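Local coordinates for Serine/threonine-protein acetyltransferase HopZ1a (Pseudomonas syringae pv. syringae, PDB 5KLP) that transfers acetyl groups from acetyl-CoA to serine and threonine residues of host proteins, and to a lysine of its own, with inositol hexakisphosphate as cofactor, at residues 28-33 against 331-336; 42-47 against 63-68; 123-128 against 139-144; 145-150 against 175-180. The protein carries 10 engineered substitutions. All coordinates share one frame; numbering follows the deposited sequence.

Contact 1: 28-33 against 331-336; sequences NDLKPY and QEIKRV. With IHP (inositol hexakisphosphate), chain D.
K334 leaves its helix with CG anti to the backbone N (chi1 -176°) and stays extended to NZ, which carries it along 28-33. K334 CG lies 3.6 Å from Y33 CE2, oblique to the ring. K334 NZ ends near D29, and its salt bridge to D29 OD2 is long, at 4.0 Å. L30 also has its CG anti to the backbone N (chi1 176°). This sets L30 CD1 against the backbone of 331-336, 3.5 Å from K334 N. L30 CD1 also touches I333 CG2 at 3.9 Å. The other side of 331-336 serves the ligand. R335 NH1 and NH2 both donate to O22 of inositol hexakisphosphate, NH1 at 2.9 Å. Q331 NE2 donates to ligand O42 at 3.0 Å and to E332 OE2 at 2.9 Å. K26, K199, K202 and K262 add further bonds to the ligand. The axes of 28-33 and 331-336 cross at 38°. Helix 40-53 packs on L30 through L49 and on I333 through Y44 and A48, while helix 61-79 meets E332 and V336.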
loop_
_atom_site.group_PDB
_atom_site.type_symbol
_atom_site.label_atom_id
_atom_site.label_comp_id
_atom_site.label_asym_id
_atom_site.label_seq_id
_atom_site.Cartn_x
_atom_site.Cartn_y
_atom_site.Cartn_z
ATOM N N ASN A 28 7.986 -11.327 -20.195
ATOM C CA ASN A 28 7.858 -12.541 -21.001
ATOM C C ASN A 28 6.809 -13.528 -20.462
ATOM O O ASN A 28 6.135 -14.215 -21.229
ATOM C CB ASN A 28 9.214 -13.226 -21.124
ATOM C CG ASN A 28 10.217 -12.370 -21.879
ATOM O OD1 ASN A 28 9.831 -11.466 -22.624
ATOM N ND2 ASN A 28 11.505 -12.665 -21.713
ATOM N N ASP A 29 6.689 -13.609 -19.143
ATOM C CA ASP A 29 5.694 -14.473 -18.526
ATOM C C ASP A 29 4.272 -13.981 -18.805
ATOM O O ASP A 29 3.356 -14.785 -18.970
ATOM C CB ASP A 29 5.933 -14.583 -17.019
ATOM C CG ASP A 29 7.150 -15.428 -16.683
ATOM O OD1 ASP A 29 7.576 -16.226 -17.544
ATOM O OD2 ASP A 29 7.672 -15.306 -15.554
ATOM N N LEU A 30 4.083 -12.665 -18.852
ATOM C CA LEU A 30 2.743 -12.123 -18.996
ATOM C C LEU A 30 2.294 -12.107 -20.457
ATOM O O LEU A 30 1.122 -12.351 -20.754
ATOM C CB LEU A 30 2.656 -10.708 -18.407
ATOM C CG LEU A 30 1.292 -10.035 -18.617
ATOM C CD1 LEU A 30 0.165 -10.883 -18.026
ATOM C CD2 LEU A 30 1.250 -8.616 -18.057
ATOM N N LYS A 31 3.240 -11.859 -21.362
ATOM C CA LYS A 31 2.936 -11.636 -22.770
ATOM C C LYS A 31 1.976 -12.640 -23.439
ATOM O O LYS A 31 1.015 -12.215 -24.082
ATOM C CB LYS A 31 4.248 -11.579 -23.554
ATOM C CG LYS A 31 4.115 -10.981 -24.932
ATOM C CD LYS A 31 5.427 -10.369 -25.365
ATOM C CE LYS A 31 5.937 -9.409 -24.314
ATOM N NZ LYS A 31 7.291 -8.900 -24.674
ATOM N N PRO A 32 2.214 -13.960 -23.296
ATOM C CA PRO A 32 1.278 -14.884 -23.958
ATOM C C PRO A 32 -0.147 -14.779 -23.414
ATOM O O PRO A 32 -1.097 -14.963 -24.171
ATOM C CB PRO A 32 1.879 -16.272 -23.677
ATOM C CG PRO A 32 2.726 -16.086 -22.493
ATOM C CD PRO A 32 3.273 -14.692 -22.581
ATOM N N TYR A 33 -0.296 -14.500 -22.122
ATOM C CA TYR A 33 -1.634 -14.351 -21.561
ATOM C C TYR A 33 -2.337 -13.159 -22.182
ATOM O O TYR A 33 -3.524 -13.232 -22.516
ATOM C CB TYR A 33 -1.591 -14.170 -20.048
ATOM C CG TYR A 33 -1.109 -15.368 -19.262
ATOM C CD1 TYR A 33 -1.968 -16.432 -18.982
ATOM C CD2 TYR A 33 0.190 -15.425 -18.772
ATOM C CE1 TYR A 33 -1.539 -17.520 -18.245
ATOM C CE2 TYR A 33 0.628 -16.511 -18.034
ATOM C CZ TYR A 33 -0.240 -17.553 -17.776
ATOM O OH TYR A 33 0.197 -18.633 -17.045
ATOM N N GLN A 331 2.661 -9.160 -12.594
ATOM C CA GLN A 331 2.351 -10.355 -11.822
ATOM C C GLN A 331 0.856 -10.474 -11.533
ATOM O O GLN A 331 0.272 -11.560 -11.657
ATOM C CB GLN A 331 3.135 -10.344 -10.510
ATOM C CG GLN A 331 2.639 -11.332 -9.488
ATOM C CD GLN A 331 3.334 -11.155 -8.148
ATOM O OE1 GLN A 331 4.493 -11.539 -7.979
ATOM N NE2 GLN A 331 2.637 -10.526 -7.200
ATOM N N GLU A 332 0.236 -9.356 -11.159
ATOM C CA GLU A 332 -1.184 -9.362 -10.819
ATOM C C GLU A 332 -2.073 -9.622 -12.040
ATOM O O GLU A 332 -3.041 -10.366 -11.960
ATOM C CB GLU A 332 -1.566 -8.049 -10.158
ATOM C CG GLU A 332 -0.871 -7.874 -8.825
ATOM C CD GLU A 332 -1.044 -9.101 -7.952
ATOM O OE1 GLU A 332 -2.145 -9.244 -7.368
ATOM O OE2 GLU A 332 -0.095 -9.921 -7.862
ATOM N N ILE A 333 -1.735 -9.001 -13.161
ATOM C CA ILE A 333 -2.505 -9.193 -14.394
ATOM C C ILE A 333 -2.397 -10.643 -14.840
ATOM O O ILE A 333 -3.404 -11.284 -15.185
ATOM C CB ILE A 333 -2.017 -8.238 -15.487
ATOM C CG1 ILE A 333 -2.245 -6.793 -15.034
ATOM C CG2 ILE A 333 -2.717 -8.517 -16.817
ATOM C CD1 ILE A 333 -1.699 -5.763 -15.976
ATOM N N LYS A 334 -1.179 -11.175 -14.771
ATOM C CA LYS A 334 -0.949 -12.590 -15.045
ATOM C C LYS A 334 -1.825 -13.482 -14.150
ATOM O O LYS A 334 -2.460 -14.419 -14.625
ATOM C CB LYS A 334 0.528 -12.935 -14.844
ATOM C CG LYS A 334 0.904 -14.373 -15.193
ATOM C CD LYS A 334 2.279 -14.718 -14.626
ATOM C CE LYS A 334 2.605 -16.196 -14.786
ATOM N NZ LYS A 334 4.045 -16.487 -14.513
ATOM N N ARG A 335 -1.883 -13.184 -12.861
ATOM C CA ARG A 335 -2.724 -13.979 -11.976
ATOM C C ARG A 335 -4.196 -13.912 -12.397
ATOM O O ARG A 335 -4.905 -14.916 -12.356
ATOM C CB ARG A 335 -2.538 -13.530 -10.537
ATOM C CG ARG A 335 -1.233 -14.039 -9.945
ATOM C CD ARG A 335 -0.941 -13.397 -8.582
ATOM N NE ARG A 335 0.346 -13.855 -8.081
ATOM C CZ ARG A 335 0.901 -13.431 -6.950
ATOM N NH1 ARG A 335 0.266 -12.551 -6.187
ATOM N NH2 ARG A 335 2.085 -13.901 -6.585
ATOM N N VAL A 336 -4.653 -12.731 -12.804
ATOM C CA VAL A 336 -6.036 -12.598 -13.262
ATOM C C VAL A 336 -6.271 -13.397 -14.546
ATOM O O VAL A 336 -7.218 -14.189 -14.630
ATOM C CB VAL A 336 -6.411 -11.139 -13.496
ATOM C CG1 VAL A 336 -7.791 -11.058 -14.136
ATOM C CG2 VAL A 336 -6.401 -10.391 -12.177
HETATM C C1 IHP D . 4.898 -14.268 -5.077
HETATM C C2 IHP D . 4.996 -12.692 -4.849
HETATM C C3 IHP D . 6.207 -11.828 -5.370
HETATM C C4 IHP D . 7.374 -12.688 -6.045
HETATM C C5 IHP D . 7.458 -14.167 -5.715
HETATM C C6 IHP D . 6.075 -14.721 -6.028
HETATM O O11 IHP D . 4.823 -14.939 -3.957
HETATM P P1 IHP D . 3.641 -16.005 -3.378
HETATM O O21 IHP D . 3.440 -15.791 -1.879
HETATM O O31 IHP D . 4.094 -17.451 -3.601
HETATM O O41 IHP D . 2.280 -15.862 -4.037
HETATM O O12 IHP D . 4.650 -12.310 -3.572
HETATM P P2 IHP D . 3.278 -11.350 -3.403
HETATM O O22 IHP D . 2.048 -12.101 -3.956
HETATM O O32 IHP D . 2.979 -10.917 -1.964
HETATM O O42 IHP D . 3.437 -10.102 -4.305
HETATM O O13 IHP D . 6.635 -11.182 -4.358
HETATM P P3 IHP D . 6.787 -9.560 -3.929
HETATM O O23 IHP D . 5.525 -8.698 -3.875
HETATM O O33 IHP D . 7.235 -9.881 -2.505
HETATM O O43 IHP D . 7.871 -8.809 -4.696
HETATM O O14 IHP D . 8.576 -12.121 -5.871
HETATM P P4 IHP D . 9.290 -11.197 -6.996
HETATM O O24 IHP D . 8.708 -9.782 -7.015
HETATM O O34 IHP D . 10.818 -11.123 -6.798
HETATM O O44 IHP D . 9.069 -11.789 -8.401
HETATM O O15 IHP D . 7.982 -14.486 -4.520
HETATM P P5 IHP D . 9.480 -15.281 -4.334
HETATM O O25 IHP D . 10.262 -15.282 -5.652
HETATM O O35 IHP D . 10.356 -14.563 -3.271
HETATM O O45 IHP D . 9.316 -16.741 -3.897
HETATM O O16 IHP D . 6.114 -16.049 -6.125
HETATM P P6 IHP D . 5.217 -16.939 -7.162
HETATM O O26 IHP D . 5.061 -16.205 -8.493
HETATM O O36 IHP D . 5.863 -18.311 -7.426
HETATM O O46 IHP D . 3.822 -17.204 -6.585
#

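Contact 2: 42-47 against 63-68; sequences KAYGQA and ELDATH
Y44 and H68 lie in an offset stack, and their side chains run past each other in opposite directions. The ring centroids are 4.4 Å apart and the planes are tilted by 23°. H68 CD2 sits over one face of the Y44 ring, toward its rim, with 3.2 Å to Y44 CG. H68 CB adds a CH-pi contact over the face, 4.1 Å from the centroid of the Y44 ring. D65 approaches differently. Its side chain crosses that of Y44 at about a right angle, with ring and carboxylate planes 76° apart. Y44 OH donates to D65 OD1 over 2.6 Å. The oxygen lies at the ring edge, but the hydroxyl meets it from above the carboxylate plane. With CG anti to the backbone N (chi1 -180°), Y44 reaches across to helix 61-79. L64 packs beside the tyrosine. L64 CB is 4.2 Å from Y44 CE1, and L64 CD1 is 4.1 Å from A47 CB. M191 of helix 189-202 also packs on Y44. D65 OD2 forms a salt bridge with R329 of helix 324-340. One carboxylate thus ties three helices together, and its pairing with both R329 and the phenol would be expected to favour the charged form.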
loop_
_atom_site.group_PDB
_atom_site.type_symbol
_atom_site.label_atom_id
_atom_site.label_comp_id
_atom_site.label_asym_id
_atom_site.label_seq_id
_atom_site.Cartn_x
_atom_site.Cartn_y
_atom_site.Cartn_z
ATOM N N LYS A 42 -7.235 -7.081 -21.734
ATOM C CA LYS A 42 -6.143 -7.204 -22.695
ATOM C C LYS A 42 -5.451 -5.858 -22.873
ATOM O O LYS A 42 -4.222 -5.784 -22.908
ATOM C CB LYS A 42 -6.644 -7.716 -24.053
ATOM N N ALA A 43 -6.244 -4.800 -23.012
ATOM C CA ALA A 43 -5.703 -3.454 -23.172
ATOM C C ALA A 43 -4.903 -3.064 -21.932
ATOM O O ALA A 43 -3.818 -2.501 -22.025
ATOM C CB ALA A 43 -6.817 -2.452 -23.429
ATOM N N TYR A 44 -5.448 -3.394 -20.768
ATOM C CA TYR A 44 -4.774 -3.128 -19.512
ATOM C C TYR A 44 -3.431 -3.840 -19.468
ATOM O O TYR A 44 -2.420 -3.257 -19.084
ATOM C CB TYR A 44 -5.646 -3.563 -18.342
ATOM C CG TYR A 44 -5.020 -3.316 -16.980
ATOM C CD1 TYR A 44 -4.431 -2.092 -16.670
ATOM C CD2 TYR A 44 -5.064 -4.290 -15.992
ATOM C CE1 TYR A 44 -3.874 -1.862 -15.412
ATOM C CE2 TYR A 44 -4.514 -4.064 -14.726
ATOM C CZ TYR A 44 -3.925 -2.855 -14.446
ATOM O OH TYR A 44 -3.374 -2.652 -13.187
ATOM N N GLY A 45 -3.433 -5.110 -19.846
ATOM C CA GLY A 45 -2.206 -5.878 -19.919
ATOM C C GLY A 45 -1.177 -5.278 -20.855
ATOM O O GLY A 45 0.001 -5.209 -20.525
ATOM N N GLN A 46 -1.619 -4.819 -22.021
ATOM C CA GLN A 46 -0.685 -4.276 -22.998
ATOM C C GLN A 46 -0.085 -2.971 -22.503
ATOM O O GLN A 46 1.113 -2.732 -22.672
ATOM C CB GLN A 46 -1.373 -4.071 -24.350
ATOM C CG GLN A 46 -0.422 -3.699 -25.473
ATOM C CD GLN A 46 0.727 -4.679 -25.611
ATOM O OE1 GLN A 46 0.521 -5.867 -25.869
ATOM N NE2 GLN A 46 1.947 -4.185 -25.438
ATOM N N ALA A 47 -0.916 -2.134 -21.882
ATOM C CA ALA A 47 -0.445 -0.871 -21.313
ATOM C C ALA A 47 0.606 -1.127 -20.237
ATOM O O ALA A 47 1.632 -0.446 -20.179
ATOM C CB ALA A 47 -1.607 -0.078 -20.732
ATOM N N GLU A 63 -5.757 5.654 -12.730
ATOM C CA GLU A 63 -7.117 5.401 -13.199
ATOM C C GLU A 63 -7.246 3.980 -13.775
ATOM O O GLU A 63 -8.209 3.276 -13.471
ATOM C CB GLU A 63 -7.554 6.483 -14.200
ATOM C CG GLU A 63 -7.536 6.116 -15.680
ATOM C CD GLU A 63 -7.441 7.344 -16.585
ATOM O OE1 GLU A 63 -7.241 8.464 -16.061
ATOM O OE2 GLU A 63 -7.567 7.192 -17.818
ATOM N N LEU A 64 -6.279 3.554 -14.589
ATOM C CA LEU A 64 -6.302 2.208 -15.154
ATOM C C LEU A 64 -6.227 1.108 -14.092
ATOM O O LEU A 64 -6.986 0.139 -14.146
ATOM C CB LEU A 64 -5.164 2.016 -16.153
ATOM C CG LEU A 64 -5.385 2.521 -17.577
ATOM C CD1 LEU A 64 -4.145 2.249 -18.416
ATOM C CD2 LEU A 64 -6.605 1.837 -18.178
ATOM N N ASP A 65 -5.301 1.234 -13.149
ATOM C CA ASP A 65 -5.219 0.256 -12.073
ATOM C C ASP A 65 -6.551 0.181 -11.330
ATOM O O ASP A 65 -7.058 -0.910 -11.047
ATOM C CB ASP A 65 -4.113 0.607 -11.066
ATOM C CG ASP A 65 -2.712 0.472 -11.638
ATOM O OD1 ASP A 65 -2.524 -0.221 -12.666
ATOM O OD2 ASP A 65 -1.791 1.068 -11.039
ATOM N N ALA A 66 -7.114 1.351 -11.031
ATOM C CA ALA A 66 -8.331 1.436 -10.235
ATOM C C ALA A 66 -9.505 0.773 -10.950
ATOM O O ALA A 66 -10.333 0.123 -10.320
ATOM C CB ALA A 66 -8.653 2.898 -9.914
ATOM N N THR A 67 -9.554 0.943 -12.268
ATOM C CA THR A 67 -10.588 0.343 -13.109
ATOM C C THR A 67 -10.570 -1.181 -13.050
ATOM O O THR A 67 -11.616 -1.831 -13.062
ATOM C CB THR A 67 -10.418 0.797 -14.581
ATOM O OG1 THR A 67 -10.635 2.209 -14.657
ATOM C CG2 THR A 67 -11.401 0.090 -15.498
ATOM N N HIS A 68 -9.381 -1.760 -12.961
ATOM C CA HIS A 68 -9.292 -3.206 -13.006
ATOM C C HIS A 68 -9.023 -3.809 -11.634
ATOM O O HIS A 68 -8.816 -5.023 -11.521
ATOM C CB HIS A 68 -8.208 -3.616 -13.995
ATOM C CG HIS A 68 -8.497 -3.164 -15.392
ATOM N ND1 HIS A 68 -9.511 -3.708 -16.147
ATOM C CD2 HIS A 68 -7.946 -2.186 -16.149
ATOM C CE1 HIS A 68 -9.555 -3.107 -17.323
ATOM N NE2 HIS A 68 -8.613 -2.183 -17.353
#

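Contact 3: 123-128 against 139-144; sequences HHVMAD and IIITEP
The carbonyl oxygen of M126 takes two donors from T142. The backbone N of T142 lies 2.8 Å from M126 O, nearly in line with the carbonyl bond. T142 OG1 reaches the same M126 O at 3.3 Å, tilted from the carbonyl plane. T142 chi1 (60°) places OG1 between the backbone N and the carbonyl carbon, facing M126. The selenomethionine chain of M126 bends at chi2 and chi3, and its CE returns to 3.4 Å from T142 OG1. D128 and I140 form the next hydrogen-bonded pair, with D128 N to I140 O at 2.8 Å and I140 N to D128 O at 3.0 Å. The D128 carboxylate is paired with R107 and R130. Between these pairs, A127 and I141 form a non-hydrogen-bonded pair. V125 CG2 touches I141 CG2 at 3.7 Å. V125 CG1 also lies 3.5 Å from E143 OE2, a carboxylate oxygen bonded to H158 and Q154. The strands form an antiparallel beta hairpin in the central mixed sheet. At its open end, H123 just before the first strand and E143 at the end of the second are active-site residues. With C189 they form the catalytic centre of this YopJ-family enzyme, related to clan CA cysteine peptidases.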
loop_
_atom_site.group_PDB
_atom_site.type_symbol
_atom_site.label_atom_id
_atom_site.label_comp_id
_atom_site.label_asym_id
_atom_site.label_seq_id
_atom_site.Cartn_x
_atom_site.Cartn_y
_atom_site.Cartn_z
ATOM N N HIS A 123 -4.879 8.539 -5.474
ATOM C CA HIS A 123 -3.991 8.579 -4.293
ATOM C C HIS A 123 -4.357 7.526 -3.241
ATOM O O HIS A 123 -4.436 7.819 -2.038
ATOM C CB HIS A 123 -4.014 9.962 -3.633
ATOM C CG HIS A 123 -3.392 11.028 -4.474
ATOM N ND1 HIS A 123 -4.048 11.616 -5.534
ATOM C CD2 HIS A 123 -2.161 11.588 -4.429
ATOM C CE1 HIS A 123 -3.250 12.507 -6.098
ATOM N NE2 HIS A 123 -2.101 12.511 -5.446
ATOM N N HIS A 124 -4.576 6.310 -3.708
ATOM C CA HIS A 124 -5.088 5.225 -2.880
ATOM C C HIS A 124 -4.241 4.869 -1.665
ATOM O O HIS A 124 -3.019 5.011 -1.670
ATOM C CB HIS A 124 -5.259 3.981 -3.745
ATOM C CG HIS A 124 -6.339 4.111 -4.770
ATOM N ND1 HIS A 124 -6.245 4.966 -5.847
ATOM C CD2 HIS A 124 -7.552 3.517 -4.864
ATOM C CE1 HIS A 124 -7.346 4.879 -6.573
ATOM N NE2 HIS A 124 -8.158 4.011 -5.995
ATOM N N VAL A 125 -4.908 4.384 -0.627
ATOM C CA VAL A 125 -4.221 3.797 0.513
ATOM C C VAL A 125 -4.877 2.469 0.828
ATOM O O VAL A 125 -5.910 2.127 0.251
ATOM C CB VAL A 125 -4.265 4.709 1.752
ATOM C CG1 VAL A 125 -3.558 6.035 1.448
ATOM C CG2 VAL A 125 -5.715 4.929 2.183
HETATM N N MSE A 126 -4.258 1.721 1.732
HETATM C CA MSE A 126 -4.768 0.436 2.182
HETATM C C MSE A 126 -5.095 0.531 3.655
HETATM O O MSE A 126 -4.266 1.007 4.441
HETATM C CB MSE A 126 -3.741 -0.670 1.934
HETATM C CG MSE A 126 -4.279 -2.088 2.084
HETATM SE SE MSE A 126 -4.294 -2.736 3.919
HETATM C CE MSE A 126 -2.355 -2.652 4.277
ATOM N N ALA A 127 -6.289 0.080 4.042
ATOM C CA ALA A 127 -6.606 0.009 5.465
ATOM C C ALA A 127 -6.758 -1.436 5.902
ATOM O O ALA A 127 -7.484 -2.213 5.276
ATOM C CB ALA A 127 -7.872 0.799 5.794
ATOM N N ASP A 128 -6.049 -1.774 6.975
ATOM C CA ASP A 128 -6.111 -3.084 7.608
ATOM C C ASP A 128 -6.940 -2.965 8.895
ATOM O O ASP A 128 -6.608 -2.177 9.775
ATOM C CB ASP A 128 -4.692 -3.586 7.902
ATOM C CG ASP A 128 -4.673 -4.992 8.485
ATOM O OD1 ASP A 128 -4.877 -5.149 9.704
ATOM O OD2 ASP A 128 -4.446 -5.947 7.721
ATOM N N ILE A 139 -7.911 0.377 13.356
ATOM C CA ILE A 139 -7.683 0.603 11.933
ATOM C C ILE A 139 -6.265 1.094 11.698
ATOM O O ILE A 139 -5.824 2.065 12.296
ATOM C CB ILE A 139 -8.687 1.624 11.335
ATOM C CG1 ILE A 139 -10.132 1.138 11.511
ATOM C CG2 ILE A 139 -8.401 1.865 9.852
ATOM C CD1 ILE A 139 -11.187 2.178 11.181
ATOM N N ILE A 140 -5.554 0.387 10.839
ATOM C CA ILE A 140 -4.218 0.774 10.412
ATOM C C ILE A 140 -4.283 1.187 8.953
ATOM O O ILE A 140 -4.560 0.367 8.098
ATOM C CB ILE A 140 -3.235 -0.378 10.547
ATOM C CG1 ILE A 140 -3.141 -0.832 12.003
ATOM C CG2 ILE A 140 -1.857 0.009 9.989
ATOM C CD1 ILE A 140 -2.428 -2.148 12.140
ATOM N N ILE A 141 -4.038 2.452 8.669
ATOM C CA ILE A 141 -4.002 2.906 7.286
ATOM C C ILE A 141 -2.564 3.010 6.832
ATOM O O ILE A 141 -1.776 3.753 7.422
ATOM C CB ILE A 141 -4.694 4.256 7.124
ATOM C CG1 ILE A 141 -6.175 4.144 7.493
ATOM C CG2 ILE A 141 -4.527 4.785 5.685
ATOM C CD1 ILE A 141 -6.842 5.483 7.685
ATOM N N THR A 142 -2.201 2.252 5.806
ATOM C CA THR A 142 -0.835 2.332 5.279
ATOM C C THR A 142 -0.830 3.278 4.093
ATOM O O THR A 142 -1.512 3.049 3.081
ATOM C CB THR A 142 -0.284 0.960 4.833
ATOM O OG1 THR A 142 -1.124 0.436 3.794
ATOM C CG2 THR A 142 -0.256 -0.027 5.987
ATOM N N GLU A 143 -0.069 4.352 4.251
ATOM C CA GLU A 143 0.133 5.378 3.237
ATOM C C GLU A 143 1.446 5.080 2.519
ATOM O O GLU A 143 2.513 5.252 3.098
ATOM C CB GLU A 143 0.184 6.767 3.900
ATOM C CG GLU A 143 0.676 7.896 2.996
ATOM C CD GLU A 143 -0.197 8.070 1.758
ATOM O OE1 GLU A 143 0.208 7.595 0.666
ATOM O OE2 GLU A 143 -1.287 8.689 1.893
ATOM N N PRO A 144 1.378 4.600 1.270
ATOM C CA PRO A 144 2.599 4.246 0.534
ATOM C C PRO A 144 3.441 5.449 0.125
ATOM O O PRO A 144 4.625 5.290 -0.178
ATOM C CB PRO A 144 2.061 3.527 -0.713
ATOM C CG PRO A 144 0.688 3.114 -0.355
ATOM C CD PRO A 144 0.168 4.211 0.529
HETATM O O HOH W 1 -1.076 7.333 -1.434
#

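Contact 4: 145-150 against 175-180; sequences AVIVGA and VAIIET
I177 is the first residue of 175-180 to meet the loop 145-150. I177 CG2 lies 3.7 Å from I147 CD1, and the same methyl also touches I147 CG1. H158 of helix 153-167 packs on both isoleucines. E179 follows two residues later on the same side of the strand. Its CG is anti to the backbone N (chi1 171°) and the chain stays extended, which carries the carboxylate to the backbone N of I147. The aliphatic part packs on the loop: E179 CB is 3.8 Å from I147 CG1, and E179 CG is 3.5 Å from A145 O. At the end, E179 OE1 accepts from I147 N over 2.7 Å. The bond is nearly straight, with an angle of 177° at the hydrogen. The donor comes on the anti side, 26° out of the carboxylate plane. T180 ends the segment near A145, with its OG1 bonded to Y196. T230 OG1 is bonded to both E179 OE1 and V148 N, and Q181 NE2 to E179 OE2. A buried carboxylate thus replaces a backbone partner for the loop. Its several polar partners probably stabilise its negative charge and fix the start of the loop leading to A150, a CoA-binding residue.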
loop_
_atom_site.group_PDB
_atom_site.type_symbol
_atom_site.label_atom_id
_atom_site.label_comp_id
_atom_site.label_asym_id
_atom_site.label_seq_id
_atom_site.Cartn_x
_atom_site.Cartn_y
_atom_site.Cartn_z
ATOM N N ALA A 145 2.842 6.630 0.065
ATOM C CA ALA A 145 3.622 7.823 -0.291
ATOM C C ALA A 145 3.840 8.672 0.963
ATOM O O ALA A 145 4.545 8.242 1.880
ATOM C CB ALA A 145 2.937 8.621 -1.404
ATOM N N VAL A 146 3.217 9.849 1.038
ATOM C CA VAL A 146 3.394 10.709 2.208
ATOM C C VAL A 146 2.051 11.174 2.752
ATOM O O VAL A 146 1.080 11.317 2.001
ATOM C CB VAL A 146 4.263 11.944 1.887
ATOM C CG1 VAL A 146 5.695 11.521 1.585
ATOM C CG2 VAL A 146 3.674 12.747 0.717
ATOM N N ILE A 147 1.990 11.392 4.061
ATOM C CA ILE A 147 0.756 11.828 4.696
ATOM C C ILE A 147 0.377 13.249 4.286
ATOM O O ILE A 147 -0.788 13.537 3.988
ATOM C CB ILE A 147 0.859 11.748 6.235
ATOM C CG1 ILE A 147 0.854 10.280 6.676
ATOM C CG2 ILE A 147 -0.300 12.498 6.890
ATOM C CD1 ILE A 147 1.160 10.076 8.167
ATOM N N VAL A 148 1.364 14.133 4.240
ATOM C CA VAL A 148 1.060 15.553 4.107
ATOM C C VAL A 148 0.874 15.995 2.664
ATOM O O VAL A 148 -0.177 16.534 2.315
ATOM C CB VAL A 148 2.150 16.408 4.776
ATOM C CG1 VAL A 148 1.980 17.873 4.411
ATOM C CG2 VAL A 148 2.106 16.194 6.295
ATOM N N GLY A 149 1.882 15.762 1.826
ATOM C CA GLY A 149 1.801 16.124 0.423
ATOM C C GLY A 149 2.370 17.498 0.144
ATOM O O GLY A 149 2.225 18.416 0.948
ATOM N N ALA A 150 2.994 17.638 -1.021
ATOM C CA ALA A 150 3.735 18.848 -1.371
ATOM C C ALA A 150 2.866 20.103 -1.342
ATOM O O ALA A 150 3.366 21.199 -1.110
ATOM C CB ALA A 150 4.383 18.687 -2.749
ATOM N N VAL A 175 -6.928 4.568 15.767
ATOM C CA VAL A 175 -6.570 4.667 14.351
ATOM C C VAL A 175 -5.124 5.114 14.179
ATOM O O VAL A 175 -4.672 6.036 14.866
ATOM C CB VAL A 175 -7.507 5.653 13.609
ATOM C CG1 VAL A 175 -7.173 5.717 12.121
ATOM C CG2 VAL A 175 -8.958 5.230 13.803
ATOM N N ALA A 176 -4.413 4.461 13.255
ATOM C CA ALA A 176 -3.044 4.830 12.920
ATOM C C ALA A 176 -2.861 5.017 11.420
ATOM O O ALA A 176 -3.386 4.249 10.606
ATOM C CB ALA A 176 -2.058 3.764 13.429
ATOM N N ILE A 177 -2.100 6.037 11.053
ATOM C CA ILE A 177 -1.706 6.195 9.668
ATOM C C ILE A 177 -0.208 5.976 9.600
ATOM O O ILE A 177 0.571 6.718 10.201
ATOM C CB ILE A 177 -2.073 7.573 9.107
ATOM C CG1 ILE A 177 -3.580 7.802 9.221
ATOM C CG2 ILE A 177 -1.630 7.667 7.663
ATOM C CD1 ILE A 177 -4.044 9.165 8.752
ATOM N N ILE A 178 0.187 4.942 8.877
ATOM C CA ILE A 178 1.588 4.595 8.758
ATOM C C ILE A 178 2.117 5.030 7.397
ATOM O O ILE A 178 1.666 4.574 6.343
ATOM C CB ILE A 178 1.806 3.101 8.973
ATOM C CG1 ILE A 178 1.378 2.739 10.402
ATOM C CG2 ILE A 178 3.276 2.729 8.737
ATOM C CD1 ILE A 178 1.379 1.264 10.682
ATOM N N GLU A 179 3.066 5.953 7.438
ATOM C CA GLU A 179 3.615 6.539 6.225
ATOM C C GLU A 179 4.867 5.774 5.808
ATOM O O GLU A 179 5.853 5.803 6.522
ATOM C CB GLU A 179 3.932 8.017 6.460
ATOM C CG GLU A 179 4.713 8.690 5.340
ATOM C CD GLU A 179 5.079 10.129 5.673
ATOM O OE1 GLU A 179 4.163 10.979 5.651
ATOM O OE2 GLU A 179 6.275 10.404 5.975
ATOM N N THR A 180 4.857 5.107 4.656
ATOM C CA THR A 180 6.047 4.324 4.307
ATOM C C THR A 180 7.035 5.078 3.401
ATOM O O THR A 180 8.236 4.846 3.490
ATOM C CB THR A 180 5.676 2.986 3.611
ATOM O OG1 THR A 180 5.219 3.239 2.278
ATOM C CG2 THR A 180 4.578 2.247 4.376
#

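In the fold
Contacts 3 and 4 are buried and share the central sheet, where strands 138-143 and 175-179 are neighbours. I141 of contact 3 probably bonds through its backbone to A176 and I178 of contact 4. Contacts 1 and 2 are only partly buried and join helices 21-36, 40-53, 61-79 and 324-340, with centres 12 Å apart. They meet where I333 CD1 packs on Y44 CE2, at 3.5 Å. Their chemistry differs accordingly. The helix pairs rely on side chains, whereas contact 3 is held by backbone bonds and contact 4 by a strand carboxylate bonded to a loop backbone N, beside an isoleucine pair. A66 packing on H124 links contact 2 to contact 3. Contact 1 lies beside the cofactor, while contact 3 holds catalytic residues.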